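Long-range contacts in oxidoreductase (Thermotoga maritima, PDB 1ZH8), which binds NADP and probably catalyses an NADP-dependent alcohol oxidation or carbonyl reduction on a substrate not identified here: residues I19-V24 with V83-L88; F195-G200 with K318-I323; E153-G158 with R208-E213; I214-A219 with I237-N242; W168-G173 with Y248-S253. One frame throughout, in Å; residues are numbered along the deposited sequence. Where two conformers were deposited one is given.

How the interactions relate
Interaction 1 lies in the parallel sheet of the Rossmann domain, well apart from the other four, its centre 26 Å or more from theirs. Interactions 2 and 3 both use helix 195-211: the first packs its start against helix 313-329 through buried aliphatic groups, the second packs its end against helix 146-156. Interactions 4 and 5 belong to the large mixed sheet, one antiparallel and one parallel, and both reach the second subunit. Phe322 packs on Ile214, linking 2 with 4. Backbone hydrogen bonds dominate the three strand pairs, whereas the helix pairs rely on aliphatic packing, with a water bridge at the edge of interaction 3.

Interaction 1. Residues I19-V24 with V83-L88; sequences IRLGIV and VDAVDL
Arg20 wraps its side chain round Asp84 at the start of two parallel strands. From its base, CB passes 3.2 Å from Asp84 OD2; CG and CD keep beside the same oxygen. A bend at chi3 (-48°) then brings NE back to hydrogen-bond OD2 of Asp84 at 3.0 Å, and NH2 reaches Asp84 OD1, also at 3.0 Å, in a nearly straight bond (170°), which completes a side-on, two-nitrogen salt bridge. The carboxylate lies at the guanidinium edge, yet both of its oxygens are met from above their own plane, since the two flat groups are turned 56° apart. NH1, at the far corner, bonds to the carbonyl of Gly81. Asp84 OD2 takes a second hydrogen bond, from Arg20 N on its anti lone pair, while Arg20 O answers by accepting from both Asp84 N and Ala85 N.

Beyond this clamp the strands run in register, as the central pair of the Rossmann fold that binds NADP, with strand 19-24 leading into what is probably the glycine-rich turn of the dinucleotide site. Gly22 N donates to Ala85 O, Gly22 O accepts from Asp87 N at 2.7 Å, and Val24 N donates to Asp87 O. Gly22 leaves room for Val83, whose CG1 lies 3.7 Å from Gly22 N. On the same face Val24 CB meets Leu88 CD2 at 3.9 Å, the two side chains lying side by side. On the other face Leu21 CD1 and Ile19 CG2 both touch Ala85 CB, and Ile23 lies beside Asp87, its CD1 near Asp87 OD2, which is hydrogen-bonded to His34.

Interaction 2. Residues F195-G200 with K318-I323; sequences FLSDGG and KDLAFI
A buried helix-to-helix contact joins Ile323 of helix 313-329 to Leu196, Ser197 and Gly200 at the start of helix 195-211. The two segments run roughly antiparallel, with 143° between their directions and 9.5 Å between their axes. Both branches of Ile323 are used. CG2, anti to the backbone N, reaches 3.4 Å from Leu196 O, while CG1 and CD1 extend over the backbone of Gly200, with CD1 3.6 Å from its CA. Gly200 has no side chain here, which lets the isoleucine lie directly against the main chain. Ser197 was modelled in two conformers; in one of them its OG touches both Ile323 CG2 and, one turn earlier, Leu320 CD1, each at 3.6 Å, and hydrogen-bonds Val192 O.

The reverse side of helix 195-211 faces the cofactor: Asp198 touches NADP and is salt-bridged to Lys113 and Arg186. Asp319, on the other helix, pairs with Arg143 and Arg208. The aliphatic contact thus backs the helix that brings Asp198 to NADP, in an enzyme that joins a Rossmann domain to a GFO/IDH/MocA C-terminal domain.

Interaction 3. Residues E153-G158 with R208-E213; sequences ELVESG and RLILGE
Val155 sends its two methyls to different partners on the end of helix 195-211. CG2 meets Ile210 CG2 at 4.1 Å, and CG1 meets Leu211 CD2 at 4.0 Å; in each pair the side chains cross at about a right angle. With CG1 anti to the backbone N (chi1 169°), the valine straddles the two neighbouring residues, and this small aliphatic patch is the buried, closely fitted part. Ile210 also lies on Phe148 and Ala151 of helix 146-156, and Pro163 packs on both Val155 and Leu211.

The outer side is looser and wet. Glu156, an exposed residue with an extended chain, comes no nearer than 4.4 Å to the other segment, its OE2 that far from Leu209 O. A water bridges the gap, donating to Glu156 OE2 at 2.8 Å and to Ile210 O at 3.2 Å. Lys152 adds a second link, as it salt-bridges Glu156 and hydrogen-bonds Leu209 O.

Both helices stop here at a glycine of positive phi, Gly158 in a Schellman motif and Gly212 one residue past Leu211. The carbonyls of a helix end carry partial negative charge, so the carboxylate of Glu156 would probably be disfavoured beside them without the lysine and water between.

Interaction 4. Residues I214-A219 with I237-N242; sequences IEWISA and IFEFEN
Strands 214-219 and 237-240 run antiparallel, 158° between their directions, with a beta bulge that shifts the register by one between Ile214 and Trp216. At the bulge Glu239 serves both residues: Glu215 N donates to its O and its N donates to Trp216 O; farther along Ser218 and Ile237 exchange two bonds.

Trp216 and Glu239 form the polar pair on one face. The indole NE1 donates to Glu239 OE1 at 2.8 Å, using the anti lone pair of that oxygen in a rather bent bond (147°). Trp216 CG sits between the backbone N and carbonyl carbon (chi1 64°), which lays the ring back over the partner strand: Glu239 CB lies 3.2 Å above the ring plane, toward its rim, and the carboxylate stands almost square to the ring. At the far end Trp216 CH2 touches Ile237 CD1 at 4.2 Å.

On the other face Ile217 CG2 packs 3.5 Å from Phe238 CB. Ile214, at the end of the pairing, reaches two rings' residues: its CG2 is 3.9 Å from Phe238 CB and its CG1 3.6 Å from Phe240 CE2.

Helices 313-329 and 195-211 cover the Phe238 side, Phe322 edge-to-face to Phe238 and Met207 packing on Phe238 and Phe240. The Trp216 side meets the second subunit, where Lys222 of that chain salt-bridges Glu239 and Ser218 hydrogen-bonds its own counterpart. Strands 245-251 and 334-335 flank the hairpin.

Interaction 5. Residues W168-G173 with Y248-S253; sequences WQIWVG and YTISYS
Ile170 packs beside Ile250 on the same face, its CG2 3.6 Å from Ile250 CD1, while its other branch stretches back until CD1 meets the edge of the Tyr248 ring, 4.0 Å from CE1. That same CD1 stands 3.5 Å above the Trp168 ring plane, near its rim, so one methyl touches both aromatics. Val172 continues the row: its CG1 is anti to the backbone N (chi1 -162°), which leaves CG2 to touch Ile250 CD1 and Tyr252 CD2, each at 4.0 Å. On the opposite face Ser251 CB approaches Trp171 CE3 at 3.5 Å.

The backbones beneath are parallel and in register, joined by four hydrogen bonds, from Thr249 N to Trp168 O at one end to Val172 N to Ser251 O at the other. Their direction is the same to within 1°, the one parallel pairing among the main strands of an otherwise antiparallel sheet.

Helix 195-211 covers the Ile170 side, where His203 hydrogen-bonds Tyr248 OH and packs on both isoleucines; Phe260 stacks on Trp168. On the other face Thr249 OG1 hydrogen-bonds Ser235 OG and also Asn247 of the second subunit, whose Arg259 lies on Gln169. Strand 233-240 flanks 245-251, and strand 259-264 flanks 163-171.

Interaction 1. Residues I19-V24 with V83-L88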
# COMPACT_ATOMS: atom_id res chain seq x y z
N ILE A 19 8.87 13.51 42.21
CA ILE A 19 10.01 13.73 41.33
C ILE A 19 10.12 15.22 41.04
O ILE A 19 9.21 15.80 40.44
CB ILE A 19 9.86 12.93 40.03
CG1 ILE A 19 9.91 11.42 40.31
CG2 ILE A 19 10.94 13.31 39.01
CD1 ILE A 19 9.75 10.54 39.03
N ARG A 20 11.22 15.84 41.48
CA ARG A 20 11.51 17.24 41.19
C ARG A 20 12.00 17.33 39.76
O ARG A 20 13.00 16.71 39.39
CB ARG A 20 12.55 17.81 42.16
CG ARG A 20 12.07 17.87 43.63
CD ARG A 20 13.22 18.24 44.57
NE ARG A 20 14.41 17.43 44.29
CZ ARG A 20 15.67 17.83 44.45
NH1 ARG A 20 15.98 19.05 44.91
NH2 ARG A 20 16.65 16.98 44.15
N LEU A 21 11.26 18.08 38.94
CA LEU A 21 11.42 18.00 37.51
C LEU A 21 11.78 19.35 36.92
O LEU A 21 11.17 20.36 37.29
CB LEU A 21 10.11 17.53 36.90
CG LEU A 21 10.04 17.16 35.42
CD1 LEU A 21 10.83 15.89 35.15
CD2 LEU A 21 8.59 16.96 35.04
N GLY A 22 12.76 19.37 36.02
CA GLY A 22 13.16 20.57 35.30
C GLY A 22 12.69 20.49 33.86
O GLY A 22 12.89 19.47 33.18
N ILE A 23 12.02 21.54 33.39
CA ILE A 23 11.55 21.62 32.01
C ILE A 23 12.60 22.31 31.16
O ILE A 23 13.04 23.40 31.51
CB ILE A 23 10.23 22.39 31.92
CG1 ILE A 23 9.21 21.87 32.95
CG2 ILE A 23 9.71 22.37 30.49
CD1 ILE A 23 8.76 20.41 32.83
N VAL A 24 13.03 21.68 30.07
CA VAL A 24 14.05 22.27 29.22
C VAL A 24 13.53 22.38 27.80
O VAL A 24 13.27 21.36 27.14
CB VAL A 24 15.36 21.43 29.18
CG1 VAL A 24 16.46 22.19 28.38
CG2 VAL A 24 15.84 21.05 30.60
N VAL A 83 16.66 19.56 40.99
CA VAL A 83 15.96 18.56 40.18
C VAL A 83 16.44 17.10 40.35
O VAL A 83 17.61 16.81 40.51
CB VAL A 83 16.05 18.94 38.69
CG1 VAL A 83 15.43 20.31 38.44
CG2 VAL A 83 17.52 18.93 38.23
N ASP A 84 15.49 16.17 40.28
CA ASP A 84 15.77 14.74 40.26
C ASP A 84 15.80 14.25 38.81
O ASP A 84 16.45 13.24 38.49
CB ASP A 84 14.66 14.01 41.02
CG ASP A 84 14.61 14.41 42.50
OD1 ASP A 84 15.66 14.31 43.17
OD2 ASP A 84 13.54 14.83 42.98
N ALA A 85 15.10 14.97 37.94
CA ALA A 85 15.02 14.63 36.53
C ALA A 85 14.73 15.86 35.71
O ALA A 85 14.30 16.90 36.23
CB ALA A 85 13.94 13.55 36.28
N VAL A 86 14.97 15.74 34.41
CA VAL A 86 14.69 16.81 33.49
C VAL A 86 13.83 16.29 32.34
O VAL A 86 13.88 15.10 31.98
CB VAL A 86 15.99 17.51 33.00
CG1 VAL A 86 16.75 18.19 34.17
CG2 VAL A 86 16.92 16.53 32.26
N ASP A 87 13.01 17.18 31.80
CA ASP A 87 12.16 16.87 30.68
C ASP A 87 12.64 17.67 29.47
O ASP A 87 12.60 18.90 29.49
CB ASP A 87 10.72 17.21 31.05
CG ASP A 87 9.73 16.94 29.93
OD1 ASP A 87 10.06 16.12 29.02
OD2 ASP A 87 8.62 17.53 29.97
N LEU A 88 13.09 16.98 28.43
CA LEU A 88 13.63 17.67 27.27
C LEU A 88 12.61 17.71 26.16
O LEU A 88 12.19 16.66 25.64
CB LEU A 88 14.93 17.03 26.79
CG LEU A 88 15.94 16.58 27.85
CD1 LEU A 88 17.14 15.79 27.25
CD2 LEU A 88 16.42 17.76 28.68

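Interaction 2. Residues F195-G200 with K318-I323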
# COMPACT_ATOMS: atom_id res chain seq x y z
N PHE A 195 9.82 15.58 8.17
CA PHE A 195 8.58 15.22 8.83
C PHE A 195 8.36 13.73 8.85
O PHE A 195 7.59 13.24 9.67
CB PHE A 195 7.37 15.90 8.19
CG PHE A 195 7.13 17.27 8.71
CD1 PHE A 195 6.44 17.45 9.91
CD2 PHE A 195 7.60 18.38 8.02
CE1 PHE A 195 6.22 18.74 10.41
CE2 PHE A 195 7.39 19.68 8.52
CZ PHE A 195 6.70 19.86 9.71
N LEU A 196 9.03 13.01 7.95
CA LEU A 196 8.90 11.57 7.94
C LEU A 196 9.38 10.93 9.25
O LEU A 196 8.73 9.99 9.74
CB LEU A 196 9.57 10.94 6.72
CG LEU A 196 9.05 11.45 5.36
CD1 LEU A 196 9.78 10.70 4.22
CD2 LEU A 196 7.53 11.34 5.24
N SER A 197 10.47 11.43 9.82
CA SER A 197 10.90 10.93 11.13
C SER A 197 10.09 11.54 12.27
O SER A 197 9.74 10.87 13.22
CB SER A 197 12.36 11.27 11.38
OG SER A 197 13.21 10.35 10.76
N ASP A 198 9.83 12.83 12.15
CA ASP A 198 9.15 13.58 13.18
C ASP A 198 7.82 12.90 13.57
O ASP A 198 7.62 12.58 14.75
CB ASP A 198 8.97 15.05 12.73
CG ASP A 198 8.20 15.90 13.71
OD1 ASP A 198 8.12 15.54 14.91
OD2 ASP A 198 7.67 16.94 13.28
N GLY A 199 6.96 12.65 12.59
CA GLY A 199 5.71 11.95 12.84
C GLY A 199 5.81 10.45 12.63
O GLY A 199 5.00 9.70 13.15
N GLY A 200 6.80 10.00 11.86
CA GLY A 200 6.91 8.57 11.52
C GLY A 200 7.22 7.64 12.69
O GLY A 200 6.65 6.53 12.77
N LYS A 318 14.53 1.52 17.46
CA LYS A 318 13.84 0.67 16.48
C LYS A 318 12.75 1.43 15.71
O LYS A 318 12.58 1.20 14.52
CB LYS A 318 13.26 -0.59 17.14
CG LYS A 318 14.34 -1.56 17.64
CD LYS A 318 13.75 -2.63 18.58
CE LYS A 318 14.83 -3.69 18.88
NZ LYS A 318 14.33 -4.83 19.68
N ASP A 319 12.05 2.35 16.37
CA ASP A 319 11.09 3.16 15.64
C ASP A 319 11.80 3.99 14.56
O ASP A 319 11.35 4.06 13.40
CB ASP A 319 10.33 4.11 16.56
CG ASP A 319 9.55 3.41 17.65
OD1 ASP A 319 9.09 2.27 17.44
OD2 ASP A 319 9.40 4.03 18.72
N LEU A 320 12.92 4.60 14.95
CA LEU A 320 13.61 5.49 14.07
C LEU A 320 14.19 4.68 12.90
O LEU A 320 14.02 5.08 11.76
CB LEU A 320 14.68 6.28 14.83
CG LEU A 320 15.48 7.33 14.06
CD1 LEU A 320 14.56 8.29 13.33
CD2 LEU A 320 16.34 8.10 15.02
N ALA A 321 14.79 3.53 13.19
CA ALA A 321 15.33 2.61 12.18
C ALA A 321 14.33 2.25 11.05
O ALA A 321 14.71 2.22 9.87
CB ALA A 321 15.86 1.34 12.84
N PHE A 322 13.08 1.97 11.41
CA PHE A 322 12.04 1.74 10.42
C PHE A 322 11.95 2.92 9.44
O PHE A 322 12.00 2.73 8.23
CB PHE A 322 10.67 1.47 11.08
CG PHE A 322 9.52 1.42 10.10
CD1 PHE A 322 9.17 0.23 9.47
CD2 PHE A 322 8.81 2.57 9.79
CE1 PHE A 322 8.12 0.17 8.56
CE2 PHE A 322 7.75 2.53 8.87
CZ PHE A 322 7.41 1.32 8.25
N ILE A 323 11.83 4.14 9.98
CA ILE A 323 11.72 5.32 9.13
C ILE A 323 13.01 5.57 8.35
O ILE A 323 12.98 5.78 7.14
CB ILE A 323 11.32 6.58 9.93
CG1 ILE A 323 9.94 6.37 10.58
CG2 ILE A 323 11.30 7.81 9.03
CD1 ILE A 323 8.85 6.16 9.59

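Interaction 3. Residues E153-G158 with R208-E213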
# COMPACT_ATOMS: atom_id res chain seq x y z
N GLU A 153 -4.39 -6.58 21.74
CA GLU A 153 -5.08 -7.66 22.42
C GLU A 153 -5.96 -8.49 21.49
O GLU A 153 -5.87 -9.72 21.49
CB GLU A 153 -5.87 -7.12 23.61
CG GLU A 153 -4.93 -6.63 24.71
CD GLU A 153 -5.51 -5.51 25.57
OE1 GLU A 153 -6.74 -5.28 25.52
OE2 GLU A 153 -4.73 -4.88 26.31
N LEU A 154 -6.80 -7.82 20.70
CA LEU A 154 -7.62 -8.51 19.73
C LEU A 154 -6.75 -9.40 18.84
O LEU A 154 -7.07 -10.58 18.65
CB LEU A 154 -8.44 -7.52 18.89
CG LEU A 154 -9.62 -6.82 19.60
CD1 LEU A 154 -10.35 -5.91 18.62
CD2 LEU A 154 -10.61 -7.79 20.31
N VAL A 155 -5.66 -8.86 18.32
CA VAL A 155 -4.82 -9.59 17.36
C VAL A 155 -4.13 -10.77 18.04
O VAL A 155 -4.11 -11.89 17.51
CB VAL A 155 -3.76 -8.67 16.71
CG1 VAL A 155 -2.72 -9.49 15.93
CG2 VAL A 155 -4.43 -7.62 15.83
N GLU A 156 -3.55 -10.51 19.21
CA GLU A 156 -2.81 -11.54 19.93
C GLU A 156 -3.67 -12.67 20.48
O GLU A 156 -3.15 -13.73 20.79
CB GLU A 156 -1.91 -10.91 21.02
CG GLU A 156 -0.72 -10.20 20.38
CD GLU A 156 0.26 -9.59 21.38
OE1 GLU A 156 0.12 -9.81 22.60
OE2 GLU A 156 1.19 -8.90 20.90
N SER A 157 -4.98 -12.45 20.57
CA SER A 157 -5.85 -13.49 21.11
C SER A 157 -6.54 -14.30 20.02
O SER A 157 -7.30 -15.21 20.32
CB SER A 157 -6.89 -12.89 22.07
OG SER A 157 -7.94 -12.27 21.35
N GLY A 158 -6.27 -13.98 18.76
CA GLY A 158 -6.80 -14.72 17.61
C GLY A 158 -8.15 -14.24 17.07
O GLY A 158 -8.81 -14.98 16.35
N ARG A 208 4.68 -1.66 15.58
CA ARG A 208 5.48 -2.62 16.33
C ARG A 208 4.73 -3.12 17.57
O ARG A 208 4.85 -4.29 17.95
CB ARG A 208 6.87 -2.07 16.70
CG ARG A 208 7.76 -1.70 15.50
CD ARG A 208 9.11 -1.10 15.96
NE ARG A 208 9.74 -1.89 17.02
CZ ARG A 208 9.81 -1.51 18.29
NH1 ARG A 208 9.34 -0.34 18.67
NH2 ARG A 208 10.38 -2.31 19.20
N LEU A 209 3.95 -2.24 18.19
CA LEU A 209 3.21 -2.65 19.37
C LEU A 209 2.17 -3.72 19.01
O LEU A 209 2.00 -4.72 19.72
CB LEU A 209 2.54 -1.45 20.00
CG LEU A 209 1.62 -1.67 21.21
CD1 LEU A 209 2.44 -2.11 22.42
CD2 LEU A 209 0.84 -0.40 21.51
N ILE A 210 1.49 -3.50 17.89
CA ILE A 210 0.38 -4.35 17.51
C ILE A 210 0.86 -5.63 16.85
O ILE A 210 0.32 -6.70 17.12
CB ILE A 210 -0.61 -3.62 16.59
CG1 ILE A 210 -1.24 -2.42 17.33
CG2 ILE A 210 -1.73 -4.57 16.14
CD1 ILE A 210 -1.80 -1.38 16.42
N LEU A 211 1.91 -5.53 16.02
CA LEU A 211 2.32 -6.69 15.23
C LEU A 211 3.74 -7.21 15.41
O LEU A 211 4.08 -8.25 14.83
CB LEU A 211 2.03 -6.45 13.73
CG LEU A 211 0.54 -6.36 13.38
CD1 LEU A 211 0.33 -5.74 12.02
CD2 LEU A 211 -0.14 -7.72 13.49
N GLY A 212 4.55 -6.52 16.22
CA GLY A 212 5.93 -6.94 16.51
C GLY A 212 6.94 -6.31 15.54
O GLY A 212 6.60 -5.37 14.81
N GLU A 213 8.15 -6.86 15.51
CA GLU A 213 9.27 -6.29 14.76
C GLU A 213 9.16 -6.45 13.26
O GLU A 213 8.64 -7.46 12.75
CB GLU A 213 10.59 -6.94 15.20
CG GLU A 213 10.82 -6.99 16.72
CD GLU A 213 11.00 -5.63 17.39
OE1 GLU A 213 10.95 -4.58 16.72
OE2 GLU A 213 11.19 -5.62 18.61
O HOH W 1 2.06 -9.12 18.23

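Interaction 4. Residues I214-A219 with I237-N242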
# COMPACT_ATOMS: atom_id res chain seq x y z
N ILE A 214 9.69 -5.46 12.56
CA ILE A 214 9.69 -5.47 11.10
C ILE A 214 11.01 -6.00 10.56
O ILE A 214 12.08 -5.60 11.01
CB ILE A 214 9.37 -4.06 10.57
CG1 ILE A 214 7.95 -3.68 10.98
CG2 ILE A 214 9.45 -4.04 9.06
CD1 ILE A 214 7.71 -2.24 11.29
N GLU A 215 10.94 -6.91 9.59
CA GLU A 215 12.13 -7.52 8.99
C GLU A 215 12.74 -6.71 7.86
O GLU A 215 13.94 -6.44 7.85
CB GLU A 215 11.83 -8.93 8.49
CG GLU A 215 13.07 -9.65 7.95
CD GLU A 215 12.78 -11.01 7.34
OE1 GLU A 215 12.40 -11.91 8.10
OE2 GLU A 215 12.95 -11.18 6.11
N TRP A 216 11.93 -6.33 6.88
CA TRP A 216 12.43 -5.58 5.75
C TRP A 216 11.36 -4.62 5.27
O TRP A 216 10.16 -4.87 5.45
CB TRP A 216 12.87 -6.52 4.60
CG TRP A 216 11.77 -7.33 4.00
CD1 TRP A 216 11.47 -8.63 4.29
CD2 TRP A 216 10.81 -6.91 3.00
NE1 TRP A 216 10.39 -9.05 3.53
CE2 TRP A 216 9.97 -8.01 2.74
CE3 TRP A 216 10.60 -5.71 2.30
CZ2 TRP A 216 8.91 -7.94 1.82
CZ3 TRP A 216 9.54 -5.66 1.38
CH2 TRP A 216 8.72 -6.76 1.15
N ILE A 217 11.82 -3.54 4.65
CA ILE A 217 10.95 -2.55 4.05
C ILE A 217 11.45 -2.24 2.66
O ILE A 217 12.62 -2.47 2.35
CB ILE A 217 10.94 -1.24 4.84
CG1 ILE A 217 12.35 -0.66 4.91
CG2 ILE A 217 10.48 -1.49 6.24
CD1 ILE A 217 12.75 0.19 3.73
N SER A 218 10.56 -1.68 1.85
CA SER A 218 10.89 -1.16 0.53
C SER A 218 9.99 0.06 0.41
O SER A 218 8.79 -0.05 0.59
CB SER A 218 10.56 -2.23 -0.52
OG SER A 218 10.62 -1.72 -1.85
N ALA A 219 10.54 1.23 0.15
CA ALA A 219 9.72 2.44 0.24
C ALA A 219 10.16 3.51 -0.71
O ALA A 219 11.31 3.56 -1.14
CB ALA A 219 9.75 2.98 1.69
N ILE A 237 6.09 -0.79 1.54
CA ILE A 237 5.67 -2.14 1.92
C ILE A 237 6.74 -2.73 2.80
O ILE A 237 7.93 -2.39 2.70
CB ILE A 237 5.49 -3.11 0.74
CG1 ILE A 237 6.57 -2.90 -0.29
CG2 ILE A 237 4.12 -2.94 0.11
CD1 ILE A 237 6.65 -4.03 -1.26
N PHE A 238 6.32 -3.65 3.64
CA PHE A 238 7.25 -4.29 4.53
C PHE A 238 6.64 -5.61 4.99
O PHE A 238 5.47 -5.90 4.74
CB PHE A 238 7.59 -3.38 5.73
CG PHE A 238 6.38 -2.75 6.38
CD1 PHE A 238 5.77 -1.61 5.81
CD2 PHE A 238 5.84 -3.29 7.54
CE1 PHE A 238 4.66 -1.01 6.38
CE2 PHE A 238 4.72 -2.68 8.14
CZ PHE A 238 4.13 -1.54 7.57
N GLU A 239 7.44 -6.42 5.65
CA GLU A 239 6.96 -7.67 6.19
C GLU A 239 7.41 -7.71 7.64
O GLU A 239 8.54 -7.37 7.96
CB GLU A 239 7.52 -8.82 5.35
CG GLU A 239 7.03 -10.19 5.74
CD GLU A 239 7.52 -11.29 4.78
OE1 GLU A 239 8.43 -11.04 3.96
OE2 GLU A 239 6.98 -12.42 4.85
N PHE A 240 6.50 -8.07 8.53
CA PHE A 240 6.88 -8.30 9.91
C PHE A 240 7.60 -9.65 10.01
O PHE A 240 7.46 -10.52 9.12
CB PHE A 240 5.64 -8.30 10.79
CG PHE A 240 4.97 -6.95 10.91
CD1 PHE A 240 3.97 -6.57 10.01
CD2 PHE A 240 5.31 -6.09 11.95
CE1 PHE A 240 3.34 -5.33 10.13
CE2 PHE A 240 4.70 -4.84 12.07
CZ PHE A 240 3.71 -4.46 11.17
N GLU A 241 8.37 -9.84 11.08
CA GLU A 241 9.05 -11.12 11.32
C GLU A 241 8.07 -12.25 11.40
O GLU A 241 8.44 -13.39 11.15
CB GLU A 241 9.88 -11.10 12.60
CG GLU A 241 11.16 -10.26 12.49
CD GLU A 241 11.88 -10.13 13.83
OE1 GLU A 241 11.41 -10.75 14.82
OE2 GLU A 241 12.92 -9.43 13.89
N ASN A 242 6.82 -11.96 11.77
CA ASN A 242 5.78 -13.01 11.87
C ASN A 242 5.17 -13.41 10.53
O ASN A 242 4.36 -14.31 10.47
CB ASN A 242 4.70 -12.67 12.92
CG ASN A 242 3.82 -11.48 12.51
OD1 ASN A 242 3.73 -11.11 11.34
ND2 ASN A 242 3.16 -10.89 13.50

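Interaction 5. Residues W168-G173 with Y248-S253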
# COMPACT_ATOMS: atom_id res chain seq x y z
N TRP A 168 -2.00 1.25 6.68
CA TRP A 168 -2.22 2.49 7.38
C TRP A 168 -1.94 3.60 6.37
O TRP A 168 -0.81 3.73 5.87
CB TRP A 168 -1.32 2.61 8.60
CG TRP A 168 -1.77 3.57 9.66
CD1 TRP A 168 -2.81 4.45 9.59
CD2 TRP A 168 -1.15 3.79 10.95
NE1 TRP A 168 -2.90 5.18 10.76
CE2 TRP A 168 -1.90 4.80 11.60
CE3 TRP A 168 -0.05 3.23 11.60
CZ2 TRP A 168 -1.60 5.24 12.90
CZ3 TRP A 168 0.26 3.67 12.89
CH2 TRP A 168 -0.51 4.67 13.52
N GLN A 169 -2.97 4.37 6.06
CA GLN A 169 -2.85 5.52 5.17
C GLN A 169 -3.20 6.75 5.93
O GLN A 169 -4.31 6.85 6.45
CB GLN A 169 -3.83 5.42 4.01
CG GLN A 169 -3.61 4.23 3.18
CD GLN A 169 -4.27 4.38 1.87
OE1 GLN A 169 -4.38 5.50 1.33
NE2 GLN A 169 -4.73 3.26 1.31
N ILE A 170 -2.29 7.71 5.95
CA ILE A 170 -2.47 8.90 6.76
C ILE A 170 -2.34 10.14 5.88
O ILE A 170 -1.37 10.28 5.15
CB ILE A 170 -1.45 8.93 7.91
CG1 ILE A 170 -1.54 7.63 8.72
CG2 ILE A 170 -1.62 10.19 8.80
CD1 ILE A 170 -0.39 7.42 9.63
N TRP A 171 -3.31 11.04 5.95
CA TRP A 171 -3.24 12.25 5.16
C TRP A 171 -3.38 13.46 6.07
O TRP A 171 -4.48 13.87 6.38
CB TRP A 171 -4.30 12.25 4.08
CG TRP A 171 -4.22 11.08 3.13
CD1 TRP A 171 -4.82 9.85 3.27
CD2 TRP A 171 -3.51 11.04 1.89
NE1 TRP A 171 -4.52 9.05 2.19
CE2 TRP A 171 -3.71 9.76 1.33
CE3 TRP A 171 -2.72 11.96 1.19
CZ2 TRP A 171 -3.16 9.38 0.11
CZ3 TRP A 171 -2.16 11.59 -0.02
CH2 TRP A 171 -2.38 10.30 -0.55
N VAL A 172 -2.25 14.02 6.50
CA VAL A 172 -2.27 15.08 7.53
C VAL A 172 -2.79 16.45 7.06
O VAL A 172 -3.38 17.19 7.84
CB VAL A 172 -0.91 15.19 8.27
CG1 VAL A 172 -1.06 15.94 9.58
CG2 VAL A 172 -0.33 13.79 8.54
N GLY A 173 -2.60 16.77 5.78
CA GLY A 173 -3.03 18.05 5.21
C GLY A 173 -2.54 19.30 5.95
O GLY A 173 -3.30 20.28 6.11
N TYR A 248 2.35 1.14 4.52
CA TYR A 248 2.24 2.36 5.29
C TYR A 248 2.53 3.49 4.33
O TYR A 248 3.63 3.53 3.74
CB TYR A 248 3.24 2.33 6.46
CG TYR A 248 3.56 3.68 7.08
CD1 TYR A 248 2.60 4.40 7.80
CD2 TYR A 248 4.84 4.22 6.98
CE1 TYR A 248 2.91 5.61 8.37
CE2 TYR A 248 5.17 5.44 7.56
CZ TYR A 248 4.20 6.13 8.25
OH TYR A 248 4.52 7.34 8.84
N THR A 249 1.52 4.36 4.14
CA THR A 249 1.61 5.52 3.23
C THR A 249 1.17 6.79 3.97
O THR A 249 0.14 6.79 4.66
CB THR A 249 0.71 5.33 2.00
OG1 THR A 249 1.18 4.23 1.25
CG2 THR A 249 0.72 6.54 1.12
N ILE A 250 1.94 7.86 3.85
CA ILE A 250 1.58 9.11 4.50
C ILE A 250 1.99 10.31 3.68
O ILE A 250 3.06 10.30 3.06
CB ILE A 250 2.16 9.21 5.92
CG1 ILE A 250 1.68 10.49 6.65
CG2 ILE A 250 3.69 9.13 5.89
CD1 ILE A 250 1.91 10.45 8.17
N SER A 251 1.14 11.32 3.66
CA SER A 251 1.47 12.64 3.12
C SER A 251 1.25 13.63 4.23
O SER A 251 0.18 13.71 4.79
CB SER A 251 0.56 13.01 1.96
OG SER A 251 0.84 14.33 1.53
N TYR A 252 2.28 14.39 4.58
CA TYR A 252 2.07 15.41 5.58
C TYR A 252 1.36 16.63 5.01
O TYR A 252 0.80 17.42 5.78
CB TYR A 252 3.38 15.76 6.23
CG TYR A 252 3.81 14.69 7.19
CD1 TYR A 252 4.49 13.56 6.73
CD2 TYR A 252 3.56 14.80 8.55
CE1 TYR A 252 4.89 12.55 7.62
CE2 TYR A 252 3.94 13.81 9.44
CZ TYR A 252 4.61 12.69 8.97
OH TYR A 252 5.00 11.71 9.84
N SER A 253 1.31 16.78 3.69
CA SER A 253 0.79 18.02 3.09
C SER A 253 -0.59 17.88 2.42
O SER A 253 -1.33 18.85 2.36
CB SER A 253 1.82 18.60 2.12
OG SER A 253 1.25 19.01 0.90